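Local structure of Serine/threonine-protein kinase Tel1 (6SKY) at residues A[1755-1760]-A[1833-1838]. The protein probably acts as a DNA damage sensor, an ATP-dependent serine/threonine kinase of the ATM subfamily that switches on checkpoint signalling under genotoxic stress. Sequence-based numbering, arbitrary orientation.
Sequences RALENP and EPAKEN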
loop_
_atom_site.group_PDB
_atom_site.type_symbol
_atom_site.label_atom_id
_atom_site.label_comp_id
_atom_site.label_asym_id
_atom_site.label_seq_id
_atom_site.Cartn_x
_atom_site.Cartn_y
_atom_site.Cartn_z
ATOM N N ARG A 1755 0.836 52.374 -25.434
ATOM C CA ARG A 1755 2.229 52.799 -25.337
ATOM C C ARG A 1755 2.382 53.993 -24.406
ATOM O O ARG A 1755 3.504 54.365 -24.051
ATOM C CB ARG A 1755 2.804 53.126 -26.718
ATOM C CG ARG A 1755 3.036 51.905 -27.573
ATOM C CD ARG A 1755 4.021 50.972 -26.903
ATOM N NE ARG A 1755 3.869 49.598 -27.360
ATOM C CZ ARG A 1755 4.601 48.582 -26.916
ATOM N NH1 ARG A 1755 5.540 48.790 -26.006
ATOM N NH2 ARG A 1755 4.393 47.357 -27.382
ATOM N N ALA A 1756 1.267 54.572 -23.977
ATOM C CA ALA A 1756 1.284 55.573 -22.927
ATOM C C ALA A 1756 1.256 54.944 -21.552
ATOM O O ALA A 1756 1.421 55.655 -20.562
ATOM C CB ALA A 1756 0.100 56.527 -23.067
ATOM N N LEU A 1757 1.045 53.634 -21.473
ATOM C CA LEU A 1757 1.100 52.948 -20.197
ATOM C C LEU A 1757 2.521 52.812 -19.671
ATOM O O LEU A 1757 2.699 52.446 -18.506
ATOM C CB LEU A 1757 0.457 51.570 -20.330
ATOM C CG LEU A 1757 -0.095 50.939 -19.055
ATOM C CD1 LEU A 1757 -1.407 51.572 -18.688
ATOM C CD2 LEU A 1757 -0.256 49.458 -19.234
ATOM N N GLU A 1758 3.531 53.117 -20.482
ATOM C CA GLU A 1758 4.916 52.890 -20.101
ATOM C C GLU A 1758 5.639 54.140 -19.631
ATOM O O GLU A 1758 6.779 54.030 -19.172
ATOM C CB GLU A 1758 5.688 52.275 -21.265
ATOM C CG GLU A 1758 5.222 50.890 -21.622
ATOM C CD GLU A 1758 6.030 50.279 -22.737
ATOM O OE1 GLU A 1758 6.197 50.940 -23.782
ATOM O OE2 GLU A 1758 6.507 49.138 -22.567
ATOM N N ASN A 1759 5.024 55.314 -19.733
ATOM C CA ASN A 1759 5.892 56.294 -19.092
ATOM C C ASN A 1759 5.508 56.462 -17.626
ATOM O O ASN A 1759 4.328 56.392 -17.284
ATOM C CB ASN A 1759 5.818 57.642 -19.800
ATOM C CG ASN A 1759 4.409 58.134 -19.967
ATOM O OD1 ASN A 1759 3.484 57.343 -20.105
ATOM N ND2 ASN A 1759 4.233 59.449 -19.961
ATOM N N PRO A 1760 6.478 56.698 -16.753
ATOM C CA PRO A 1760 6.208 56.674 -15.311
ATOM C C PRO A 1760 5.262 57.755 -14.819
ATOM O O PRO A 1760 5.055 57.884 -13.610
ATOM C CB PRO A 1760 7.602 56.852 -14.699
ATOM C CG PRO A 1760 8.534 56.397 -15.754
ATOM C CD PRO A 1760 7.914 56.824 -17.037
ATOM N N GLU A 1833 7.821 45.198 -18.888
ATOM C CA GLU A 1833 8.330 45.440 -17.549
ATOM C C GLU A 1833 8.102 46.883 -17.106
ATOM O O GLU A 1833 7.729 47.107 -15.949
ATOM C CB GLU A 1833 9.810 45.084 -17.459
ATOM C CG GLU A 1833 10.285 44.969 -16.033
ATOM C CD GLU A 1833 9.482 43.954 -15.251
ATOM O OE1 GLU A 1833 9.144 42.897 -15.825
ATOM O OE2 GLU A 1833 9.179 44.215 -14.067
ATOM N N PRO A 1834 8.325 47.891 -17.958
ATOM C CA PRO A 1834 8.019 49.265 -17.535
ATOM C C PRO A 1834 6.535 49.549 -17.385
ATOM O O PRO A 1834 6.181 50.579 -16.799
ATOM C CB PRO A 1834 8.631 50.117 -18.651
ATOM C CG PRO A 1834 8.653 49.224 -19.823
ATOM C CD PRO A 1834 8.996 47.888 -19.271
ATOM N N ALA A 1835 5.659 48.682 -17.883
ATOM C CA ALA A 1835 4.225 48.914 -17.828
ATOM C C ALA A 1835 3.527 48.104 -16.749
ATOM O O ALA A 1835 2.314 48.230 -16.596
ATOM C CB ALA A 1835 3.590 48.604 -19.182
ATOM N N LYS A 1836 4.255 47.284 -15.995
ATOM C CA LYS A 1836 3.611 46.432 -15.003
ATOM C C LYS A 1836 3.041 47.246 -13.848
ATOM O O LYS A 1836 1.961 46.933 -13.330
ATOM C CB LYS A 1836 4.606 45.394 -14.494
ATOM C CG LYS A 1836 4.079 44.541 -13.366
ATOM C CD LYS A 1836 5.086 43.511 -12.893
ATOM C CE LYS A 1836 4.689 42.982 -11.521
ATOM N NZ LYS A 1836 5.533 41.856 -11.041
ATOM N N GLU A 1837 3.734 48.305 -13.443
ATOM C CA GLU A 1837 3.320 49.063 -12.273
ATOM C C GLU A 1837 2.116 49.954 -12.533
ATOM O O GLU A 1837 1.429 50.327 -11.580
ATOM C CB GLU A 1837 4.483 49.903 -11.759
ATOM C CG GLU A 1837 4.342 50.318 -10.318
ATOM C CD GLU A 1837 4.102 49.140 -9.395
ATOM O OE1 GLU A 1837 4.802 48.114 -9.534
ATOM O OE2 GLU A 1837 3.205 49.234 -8.530
ATOM N N ASN A 1838 1.850 50.318 -13.786
ATOM C CA ASN A 1838 0.608 50.995 -14.130
ATOM C C ASN A 1838 -0.521 50.016 -14.383
ATOM O O ASN A 1838 -1.690 50.346 -14.161
ATOM C CB ASN A 1838 0.793 51.861 -15.374
ATOM C CG ASN A 1838 1.704 53.038 -15.141
ATOM O OD1 ASN A 1838 1.855 53.514 -14.023
ATOM N ND2 ASN A 1838 2.311 53.526 -16.209
#
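A small loop-to-helix junction in the alpha solenoid packs Leu1757 and Glu1758, in the loop before helix 1762-1771, on Ala1835, in the turn Glu1833 to Lys1836, and on Asn1838 in the first turn of helix 1836-1849. One hydrogen bond crosses it. Asn1838 gives that bond: its ND2 reaches the backbone O of Leu1757 at 2.6 Å. The N-H points fairly straight (152°), but the donor sits above the carbonyl plane. Beside it the two side chains run antiparallel, with Leu1757 CG 3.9 Å from Asn1838 CB. With CG swung roughly opposite the backbone N (chi1 -156°), Leu1757 brings CD2 to 3.9 Å from Ala1835 CB. Glu1758 covers the same methyl from another direction, with CG 3.7 Å from Ala1835 CB. Its extended chain runs alongside Pro1834, and OE2 comes within 3.5 Å of Pro1834 CG. The carboxylate is shared: OE2 is hydrogen-bonded to Ser1832 OG, while OE1 takes a salt bridge from Arg1755 NH1 at 3.2 Å. Cutting Glu1758 back to an alanine is likely to leave Arg1755 and Ser1832 without this partner and Ala1835 CB without the CG contact. This is structural packing away from the nucleotide and magnesium site: Phe1830 touches Glu1758 and Ala1835, and Trp1762 of helix 1762-1771 packs against Leu1757 and Asn1838.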